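Side-chain contacts in Non-structural protein NS2 (Bluetongue virus, PDB 1UTY), which binds single-stranded RNA, here through the N-terminal RNA-binding domain of a longer orbivirus non-structural protein: residues A[20-23]-A[24-28]; A[77-81]-A[82-86]; A[59-63]-A[64-68]. One frame throughout, in Å; residues are numbered along the deposited sequence.

Interaction 1: A[20-23]-A[24-28]; sequences KTLC and GAIAK
The hydroxyl of T21 reaches forward over the start of helix 22-29 and takes the N-H of G24, with T21 OG1 lying 3.1 Å from G24 N and an angle of 157° at the hydrogen. The chi1 of 70° places OG1 between the backbone N and the carbonyl carbon, which turns the hydroxyl toward the first turn while CG2 lies beside the backbone N. The same hydroxyl is also hydrogen-bonded to the carboxylate of D16, which probably helps to hold its rotation. On the first turn, L22 and, four residues on, I26 stand side by side and point the same way from the helix. Their touch is loose: L22 CD1 is 4.2 Å from I26 CG1. The CG1 branch of I26 also lies 3.3 Å from L22 O, the oxygen that receives the I26 N-H. The side chain of I26 goes on to F45 and P47 of strand 44-48. C23 turns away from this ridge, and its side chain packs on C35 and I37 of strand 34-39, so that the buried side of the turn rests on the sheet. Regular i to i+4 bonds carry the backbone through the turn, beginning with A25 N to T21 O at 2.9 Å and continuing from I26 to L22 and from A27 to C23. A threonine hydroxyl accepting the amide three residues ahead is the signature of a helix N-cap.

Interaction 2: A[77-81]-A[82-86]; sequences LMLTP and HGVEA
P81 lays its CB over one face of the H82 imidazole, 4.2 Å from the ring centroid and only 10° off the ring normal, a CH-pi contact between successive residues at the bend. Just before them, T80 OG1 bridges the turn. Set between backbone N and carbonyl carbon, T80 OG1 accepts from H82 N at 3.1 Å along a bent path of 139°, and in turn donates to G83 O. That carbonyl oxygen is gripped twice, since T80 N also donates to G83 O over 2.8 Å. The two donors come in differently: T80 N lies nearly in line with the C=O bond, whereas OG1 approaches at 103° and tilted from the carbonyl plane. P81 and H82 are the central residues of a type I beta turn, and the H82 N to T80 OG1 bond makes an ST turn within it. This two-residue turn joins antiparallel strands 73-79 and 84-87 into a beta hairpin; the axes of segments 77-79 and 84-86 approach to 4.6 Å. M78 and E85 form the hydrogen-bonded pair, with M78 N 2.8 Å from E85 O and a reciprocal bond from E85 N to M78 O. On the other face, L79 CD2 lies 3.9 Å from V84 CG2, the side chains running alongside one another in the same direction. L77 and V84 pack on I37, and L79 on V14 of strand 10-15. E85 OE1 is hydrogen-bonded to the hydroxyl of Y131.

Interaction 3: A[59-63]-A[64-68]; sequences NVPGP and GAYRI
From CB the Y66 ring runs back under the CG1 methyl of V60 to a hydroxyl bonded to G62 O, across the loop that precedes its own strand. CG lies anti to the carbonyl carbon and beside the backbone N (chi1 -56°), which directs the ring toward V60. At Y66 CG the methyl V60 CG1 is already within 4.1 Å. Further along the ring V60 CG1 comes within 3.6 Å of CE1 and 3.5 Å of CZ of Y66. Because V60 CG1 stands 3.6 Å from the Y66 ring centroid and 14° off the normal, it sits over the middle of one face in a CH-pi contact. V60 CB continues the cover outward, near CZ and the hydroxyl. The other ortho carbon of the phenol, CE2, meets G62 O at the ring edge. The hydroxyl itself donates to that oxygen, with Y66 OH and G62 O only 2.6 Å apart. The donor stands above the carbonyl plane, 38° out of it. P61 CD flanks the same group, 3.6 Å from Y66 OH. Held by this bond at its tip and by the valine over its face, the ring is probably restricted in rotation, and the carbonyl of the buried G62 gains a partner inside the loop. Further contacts of the ring with L79 of strand 73-79 and V99 of strand 97-110 place it on the sheet. The tyrosine bridges the proline- and glycine-rich connection between strands 56-59 and 64-70 and the mixed beta sheet, a loop-to-strand contact within the RNA-binding domain.

Overall arrangement
The three contacts lie side by side in the RNA-binding domain, their centres about 9 to 12 Å apart. Interactions 2 and 3 share the sheet: strands 64-70 and 73-79 are neighbours, with probable hydrogen bonds from L77 N to Y66 O at 2.7 Å and from G64 N to L79 O at 2.9 Å. Interaction 1 joins the hairpin end of interaction 2 through L22 N and T80 O, 2.7 Å apart, so the helix start and the turn probably share a bond. It meets interaction 3 by packing, T21 CG2 lying 3.4 Å from G62 C. T21, L22, T80 and G62 therefore link helix cap, hairpin end and loop.

Interaction 1: A[20-23]-A[24-28]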
ATOM      1  N   LYS A  20       9.748 -20.422   3.466  1.00 24.47           N
ATOM      2  CA  LYS A  20      10.890 -19.709   4.026  1.00 24.88           C
ATOM      3  C   LYS A  20      10.455 -18.832   5.212  1.00 24.86           C
ATOM      4  O   LYS A  20      11.302 -18.352   5.963  1.00 25.68           O
ATOM      5  CB  LYS A  20      11.629 -18.874   2.959  1.00 25.35           C
ATOM      6  CG  LYS A  20      12.087 -19.634   1.686  1.00 25.14           C
ATOM      7  CD  LYS A  20      12.960 -20.823   2.010  1.00 26.20           C
ATOM      8  CE  LYS A  20      13.705 -21.358   0.775  1.00 25.38           C
ATOM      9  NZ  LYS A  20      14.589 -22.464   1.214  1.00 23.84           N
ATOM     10  N   THR A  21       9.150 -18.620   5.387  1.00 23.91           N
ATOM     11  CA  THR A  21       8.669 -17.963   6.605  1.00 23.17           C
ATOM     12  C   THR A  21       8.299 -19.012   7.648  1.00 23.60           C
ATOM     13  O   THR A  21       7.995 -20.166   7.306  1.00 23.31           O
ATOM     14  CB  THR A  21       7.442 -17.047   6.349  1.00 22.97           C
ATOM     15  OG1 THR A  21       6.294 -17.846   6.034  1.00 21.06           O
ATOM     16  CG2 THR A  21       7.637 -16.142   5.135  1.00 21.88           C
ATOM     17  N   LEU A  22       8.313 -18.615   8.917  1.00 23.77           N
ATOM     18  CA  LEU A  22       7.848 -19.501   9.972  1.00 24.31           C
ATOM     19  C   LEU A  22       6.488 -20.122   9.613  1.00 24.35           C
ATOM     20  O   LEU A  22       6.308 -21.338   9.730  1.00 24.46           O
ATOM     21  CB  LEU A  22       7.756 -18.773  11.317  1.00 24.04           C
ATOM     22  CG  LEU A  22       7.205 -19.686  12.420  1.00 24.45           C
ATOM     23  CD1 LEU A  22       8.298 -20.636  12.886  1.00 23.71           C
ATOM     24  CD2 LEU A  22       6.631 -18.886  13.581  1.00 24.69           C
ATOM     25  N   CYS A  23       5.555 -19.270   9.191  1.00 24.43           N
ATOM     26  CA  CYS A  23       4.244 -19.659   8.668  1.00 25.33           C
ATOM     27  C   CYS A  23       4.285 -20.784   7.658  1.00 24.99           C
ATOM     28  O   CYS A  23       3.529 -21.740   7.780  1.00 25.37           O
ATOM     29  CB  CYS A  23       3.586 -18.459   7.973  1.00 25.27           C
ATOM     30  SG  CYS A  23       2.994 -17.218   9.119  1.00 28.83           S
ATOM     31  N   GLY A  24       5.134 -20.630   6.638  1.00 25.12           N
ATOM     32  CA  GLY A  24       5.267 -21.603   5.568  1.00 24.85           C
ATOM     33  C   GLY A  24       5.865 -22.907   6.049  1.00 25.24           C
ATOM     34  O   GLY A  24       5.405 -23.988   5.657  1.00 24.97           O
ATOM     35  N   ALA A  25       6.889 -22.803   6.901  1.00 25.37           N
ATOM     36  CA  ALA A  25       7.573 -23.975   7.452  1.00 25.69           C
ATOM     37  C   ALA A  25       6.578 -24.836   8.214  1.00 25.78           C
ATOM     38  O   ALA A  25       6.505 -26.045   8.010  1.00 25.87           O
ATOM     39  CB  ALA A  25       8.748 -23.553   8.364  1.00 25.30           C
ATOM     40  N   ILE A  26       5.797 -24.181   9.067  1.00 26.20           N
ATOM     41  CA  ILE A  26       4.815 -24.822   9.929  1.00 26.59           C
ATOM     42  C   ILE A  26       3.678 -25.444   9.120  1.00 26.38           C
ATOM     43  O   ILE A  26       3.273 -26.569   9.379  1.00 26.63           O
ATOM     44  CB  ILE A  26       4.285 -23.785  10.958  1.00 26.91           C
ATOM     45  CG1 ILE A  26       5.353 -23.467  12.019  1.00 28.21           C
ATOM     46  CG2 ILE A  26       2.968 -24.231  11.597  1.00 27.93           C
ATOM     47  CD1 ILE A  26       6.041 -24.677  12.660  1.00 29.79           C
ATOM     48  N   ALA A  27       3.173 -24.714   8.137  1.00 26.57           N
ATOM     49  CA  ALA A  27       2.148 -25.248   7.259  1.00 26.93           C
ATOM     50  C   ALA A  27       2.647 -26.519   6.564  1.00 27.11           C
ATOM     51  O   ALA A  27       1.938 -27.534   6.522  1.00 27.12           O
ATOM     52  CB  ALA A  27       1.721 -24.195   6.247  1.00 26.93           C
ATOM     53  N   LYS A  28       3.875 -26.451   6.045  1.00 27.48           N
ATOM     54  CA  LYS A  28       4.534 -27.561   5.357  1.00 27.99           C
ATOM     55  C   LYS A  28       4.750 -28.747   6.289  1.00 27.80           C
ATOM     56  O   LYS A  28       4.407 -29.873   5.944  1.00 27.76           O
ATOM     57  CB  LYS A  28       5.871 -27.103   4.753  1.00 28.44           C
ATOM     58  CG  LYS A  28       6.517 -28.087   3.755  1.00 29.64           C
ATOM     59  CD  LYS A  28       7.426 -27.351   2.770  1.00 31.35           C
ATOM     60  CE  LYS A  28       8.473 -28.276   2.157  1.00 32.81           C
ATOM     61  NZ  LYS A  28       7.897 -29.125   1.068  1.00 33.29           N
TER

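Interaction 2: A[77-81]-A[82-86]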
ATOM      1  N   LEU A  77       2.045  -6.974   8.991  1.00 22.02           N
ATOM      2  CA  LEU A  77       2.603  -8.260   9.379  1.00 22.11           C
ATOM      3  C   LEU A  77       4.103  -8.333   9.126  1.00 22.22           C
ATOM      4  O   LEU A  77       4.593  -7.972   8.040  1.00 22.32           O
ATOM      5  CB  LEU A  77       1.909  -9.399   8.642  1.00 21.79           C
ATOM      6  CG  LEU A  77       0.394  -9.511   8.728  1.00 22.19           C
ATOM      7  CD1 LEU A  77      -0.248  -8.929   7.442  1.00 21.34           C
ATOM      8  CD2 LEU A  77       0.002 -10.966   8.940  1.00 19.11           C
ATOM      9  N   MET A  78       4.819  -8.791  10.143  1.00 21.88           N
ATOM     10  CA  MET A  78       6.211  -9.181   9.987  1.00 22.05           C
ATOM     11  C   MET A  78       6.294 -10.696   9.896  1.00 22.07           C
ATOM     12  O   MET A  78       6.022 -11.403  10.872  1.00 21.93           O
ATOM     13  CB  MET A  78       7.041  -8.682  11.163  1.00 22.26           C
ATOM     14  CG  MET A  78       7.146  -7.180  11.271  1.00 22.02           C
ATOM     15  SD  MET A  78       7.833  -6.417   9.783  1.00 23.26           S
ATOM     16  CE  MET A  78       7.972  -4.780  10.370  1.00 20.37           C
ATOM     17  N   LEU A  79       6.645 -11.202   8.720  1.00 22.24           N
ATOM     18  CA  LEU A  79       6.820 -12.648   8.554  1.00 22.35           C
ATOM     19  C   LEU A  79       8.285 -12.948   8.401  1.00 22.66           C
ATOM     20  O   LEU A  79       8.890 -12.576   7.385  1.00 23.54           O
ATOM     21  CB  LEU A  79       6.031 -13.176   7.345  1.00 21.74           C
ATOM     22  CG  LEU A  79       4.560 -12.749   7.261  1.00 22.01           C
ATOM     23  CD1 LEU A  79       3.918 -13.308   5.996  1.00 20.39           C
ATOM     24  CD2 LEU A  79       3.753 -13.155   8.549  1.00 20.60           C
ATOM     25  N   THR A  80       8.872 -13.588   9.407  1.00 22.55           N
ATOM     26  CA  THR A  80      10.275 -13.945   9.317  1.00 23.21           C
ATOM     27  C   THR A  80      10.410 -15.448   9.209  1.00 23.85           C
ATOM     28  O   THR A  80       9.399 -16.153   9.295  1.00 24.63           O
ATOM     29  CB  THR A  80      11.109 -13.385  10.515  1.00 22.95           C
ATOM     30  OG1 THR A  80      10.799 -14.117  11.700  1.00 22.67           O
ATOM     31  CG2 THR A  80      10.720 -11.936  10.829  1.00 22.80           C
ATOM     32  N   PRO A  81      11.643 -15.941   9.017  1.00 24.09           N
ATOM     33  CA  PRO A  81      11.905 -17.382   9.078  1.00 24.26           C
ATOM     34  C   PRO A  81      11.681 -17.908  10.489  1.00 24.78           C
ATOM     35  O   PRO A  81      11.428 -19.097  10.663  1.00 24.64           O
ATOM     36  CB  PRO A  81      13.399 -17.503   8.709  1.00 24.28           C
ATOM     37  CG  PRO A  81      13.799 -16.186   8.133  1.00 24.26           C
ATOM     38  CD  PRO A  81      12.868 -15.168   8.731  1.00 23.77           C
ATOM     39  N   HIS A  82      11.762 -17.036  11.491  1.00 25.50           N
ATOM     40  CA  HIS A  82      11.689 -17.498  12.879  1.00 26.21           C
ATOM     41  C   HIS A  82      10.537 -16.911  13.694  1.00 25.66           C
ATOM     42  O   HIS A  82      10.502 -17.082  14.895  1.00 26.26           O
ATOM     43  CB  HIS A  82      13.017 -17.212  13.592  1.00 27.20           C
ATOM     44  CG  HIS A  82      14.202 -17.858  12.941  1.00 29.85           C
ATOM     45  ND1 HIS A  82      14.312 -19.226  12.784  1.00 32.87           N
ATOM     46  CD2 HIS A  82      15.320 -17.322  12.394  1.00 31.24           C
ATOM     47  CE1 HIS A  82      15.452 -19.504  12.176  1.00 34.33           C
ATOM     48  NE2 HIS A  82      16.082 -18.367  11.928  1.00 33.63           N
ATOM     49  N   GLY A  83       9.606 -16.211  13.057  1.00 24.76           N
ATOM     50  CA  GLY A  83       8.560 -15.554  13.808  1.00 23.57           C
ATOM     51  C   GLY A  83       7.504 -14.914  12.946  1.00 22.92           C
ATOM     52  O   GLY A  83       7.718 -14.651  11.766  1.00 22.96           O
ATOM     53  N   VAL A  84       6.350 -14.681  13.552  1.00 22.26           N
ATOM     54  CA  VAL A  84       5.295 -13.883  12.949  1.00 22.18           C
ATOM     55  C   VAL A  84       4.854 -12.843  13.978  1.00 21.72           C
ATOM     56  O   VAL A  84       4.711 -13.158  15.156  1.00 21.22           O
ATOM     57  CB  VAL A  84       4.085 -14.746  12.464  1.00 21.92           C
ATOM     58  CG1 VAL A  84       3.741 -15.820  13.477  1.00 23.56           C
ATOM     59  CG2 VAL A  84       2.874 -13.902  12.270  1.00 22.00           C
ATOM     60  N   GLU A  85       4.653 -11.608  13.513  1.00 21.45           N
ATOM     61  CA  GLU A  85       4.121 -10.536  14.326  1.00 21.27           C
ATOM     62  C   GLU A  85       3.085  -9.751  13.524  1.00 21.36           C
ATOM     63  O   GLU A  85       3.298  -9.452  12.344  1.00 21.91           O
ATOM     64  CB  GLU A  85       5.239  -9.632  14.834  1.00 21.06           C
ATOM     65  CG  GLU A  85       4.917  -8.979  16.158  1.00 22.01           C
ATOM     66  CD  GLU A  85       6.019  -8.099  16.715  1.00 23.83           C
ATOM     67  OE1 GLU A  85       7.081  -7.899  16.071  1.00 23.89           O
ATOM     68  OE2 GLU A  85       5.814  -7.600  17.838  1.00 25.11           O
ATOM     69  N   ALA A  86       1.953  -9.429  14.141  1.00 20.78           N
ATOM     70  CA  ALA A  86       0.886  -8.773  13.379  1.00 20.65           C
ATOM     71  C   ALA A  86      -0.015  -7.839  14.187  1.00 20.72           C
ATOM     72  O   ALA A  86      -0.137  -7.939  15.421  1.00 20.40           O
ATOM     73  CB  ALA A  86       0.051  -9.789  12.601  1.00 20.42           C
TER

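Interaction 3: A[59-63]-A[64-68]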
ATOM      1  N   ASN A  59      -0.639 -14.398  -0.107  1.00 21.63           N
ATOM      2  CA  ASN A  59       0.304 -15.174  -0.890  1.00 21.76           C
ATOM      3  C   ASN A  59       1.632 -14.419  -0.838  1.00 22.43           C
ATOM      4  O   ASN A  59       1.732 -13.285  -1.340  1.00 23.14           O
ATOM      5  CB  ASN A  59      -0.243 -15.282  -2.312  1.00 21.76           C
ATOM      6  CG  ASN A  59       0.643 -16.109  -3.266  1.00 21.73           C
ATOM      7  OD1 ASN A  59       1.765 -16.462  -2.958  1.00 23.36           O
ATOM      8  ND2 ASN A  59       0.121 -16.376  -4.454  1.00 20.87           N
ATOM      9  N   VAL A  60       2.635 -15.003  -0.179  1.00 22.11           N
ATOM     10  CA  VAL A  60       3.976 -14.398  -0.171  1.00 21.66           C
ATOM     11  C   VAL A  60       5.037 -15.357  -0.703  1.00 20.93           C
ATOM     12  O   VAL A  60       4.831 -16.562  -0.665  1.00 20.61           O
ATOM     13  CB  VAL A  60       4.394 -13.820   1.232  1.00 21.45           C
ATOM     14  CG1 VAL A  60       3.344 -12.858   1.760  1.00 22.58           C
ATOM     15  CG2 VAL A  60       4.686 -14.908   2.233  1.00 21.00           C
ATOM     16  N   PRO A  61       6.153 -14.826  -1.212  1.00 20.79           N
ATOM     17  CA  PRO A  61       7.262 -15.664  -1.704  1.00 20.54           C
ATOM     18  C   PRO A  61       8.371 -15.954  -0.667  1.00 20.21           C
ATOM     19  O   PRO A  61       9.276 -16.746  -0.964  1.00 20.32           O
ATOM     20  CB  PRO A  61       7.833 -14.813  -2.839  1.00 20.49           C
ATOM     21  CG  PRO A  61       7.677 -13.384  -2.289  1.00 21.12           C
ATOM     22  CD  PRO A  61       6.429 -13.391  -1.419  1.00 20.29           C
ATOM     23  N   GLY A  62       8.294 -15.336   0.512  1.00 19.73           N
ATOM     24  CA  GLY A  62       9.302 -15.468   1.550  1.00 19.41           C
ATOM     25  C   GLY A  62       9.147 -14.403   2.636  1.00 19.84           C
ATOM     26  O   GLY A  62       8.126 -13.689   2.691  1.00 19.05           O
ATOM     27  N   PRO A  63      10.163 -14.257   3.484  1.00 19.72           N
ATOM     28  CA  PRO A  63      10.080 -13.322   4.617  1.00 20.03           C
ATOM     29  C   PRO A  63       9.989 -11.870   4.148  1.00 20.28           C
ATOM     30  O   PRO A  63      10.404 -11.553   3.030  1.00 20.19           O
ATOM     31  CB  PRO A  63      11.375 -13.572   5.410  1.00 20.04           C
ATOM     32  CG  PRO A  63      12.275 -14.361   4.522  1.00 20.60           C
ATOM     33  CD  PRO A  63      11.468 -14.927   3.393  1.00 19.98           C
ATOM     34  N   GLY A  64       9.447 -11.003   4.996  1.00 20.37           N
ATOM     35  CA  GLY A  64       9.177  -9.634   4.617  1.00 19.90           C
ATOM     36  C   GLY A  64       8.181  -8.930   5.516  1.00 20.27           C
ATOM     37  O   GLY A  64       7.482  -9.557   6.327  1.00 20.65           O
ATOM     38  N   ALA A  65       8.155  -7.610   5.385  1.00 20.03           N
ATOM     39  CA  ALA A  65       7.144  -6.772   5.990  1.00 19.88           C
ATOM     40  C   ALA A  65       6.005  -6.598   4.989  1.00 20.12           C
ATOM     41  O   ALA A  65       6.225  -6.125   3.881  1.00 19.76           O
ATOM     42  CB  ALA A  65       7.736  -5.429   6.335  1.00 19.86           C
ATOM     43  N   TYR A  66       4.795  -6.995   5.383  1.00 20.55           N
ATOM     44  CA  TYR A  66       3.627  -6.931   4.508  1.00 20.56           C
ATOM     45  C   TYR A  66       2.480  -6.164   5.174  1.00 20.97           C
ATOM     46  O   TYR A  66       2.083  -6.462   6.296  1.00 20.61           O
ATOM     47  CB  TYR A  66       3.159  -8.335   4.136  1.00 20.20           C
ATOM     48  CG  TYR A  66       4.219  -9.204   3.499  1.00 20.02           C
ATOM     49  CD1 TYR A  66       4.467  -9.126   2.140  1.00 20.45           C
ATOM     50  CD2 TYR A  66       4.965 -10.117   4.254  1.00 20.02           C
ATOM     51  CE1 TYR A  66       5.421  -9.914   1.542  1.00 21.65           C
ATOM     52  CE2 TYR A  66       5.918 -10.925   3.663  1.00 19.18           C
ATOM     53  CZ  TYR A  66       6.138 -10.810   2.300  1.00 20.28           C
ATOM     54  OH  TYR A  66       7.072 -11.573   1.660  1.00 20.80           O
ATOM     55  N   ARG A  67       1.964  -5.168   4.467  1.00 21.38           N
ATOM     56  CA  ARG A  67       0.843  -4.380   4.958  1.00 22.34           C
ATOM     57  C   ARG A  67      -0.346  -4.564   4.035  1.00 22.27           C
ATOM     58  O   ARG A  67      -0.328  -4.098   2.898  1.00 22.64           O
ATOM     59  CB  ARG A  67       1.230  -2.904   5.037  1.00 22.41           C
ATOM     60  CG  ARG A  67       0.128  -1.968   5.515  1.00 24.32           C
ATOM     61  CD  ARG A  67       0.662  -0.620   5.997  1.00 27.49           C
ATOM     62  NE  ARG A  67       0.909  -0.622   7.446  1.00 29.56           N
ATOM     63  CZ  ARG A  67       1.663   0.273   8.102  1.00 31.08           C
ATOM     64  NH1 ARG A  67       2.294   1.260   7.443  1.00 29.11           N
ATOM     65  NH2 ARG A  67       1.785   0.182   9.425  1.00 29.06           N
ATOM     66  N   ILE A  68      -1.374  -5.253   4.512  1.00 22.14           N
ATOM     67  CA  ILE A  68      -2.574  -5.408   3.706  1.00 22.11           C
ATOM     68  C   ILE A  68      -3.416  -4.148   3.796  1.00 22.51           C
ATOM     69  O   ILE A  68      -3.761  -3.722   4.885  1.00 21.78           O
ATOM     70  CB  ILE A  68      -3.385  -6.638   4.135  1.00 22.04           C
ATOM     71  CG1 ILE A  68      -2.596  -7.919   3.854  1.00 22.11           C
ATOM     72  CG2 ILE A  68      -4.737  -6.655   3.413  1.00 21.31           C
ATOM     73  CD1 ILE A  68      -3.020  -9.117   4.710  1.00 22.57           C
TER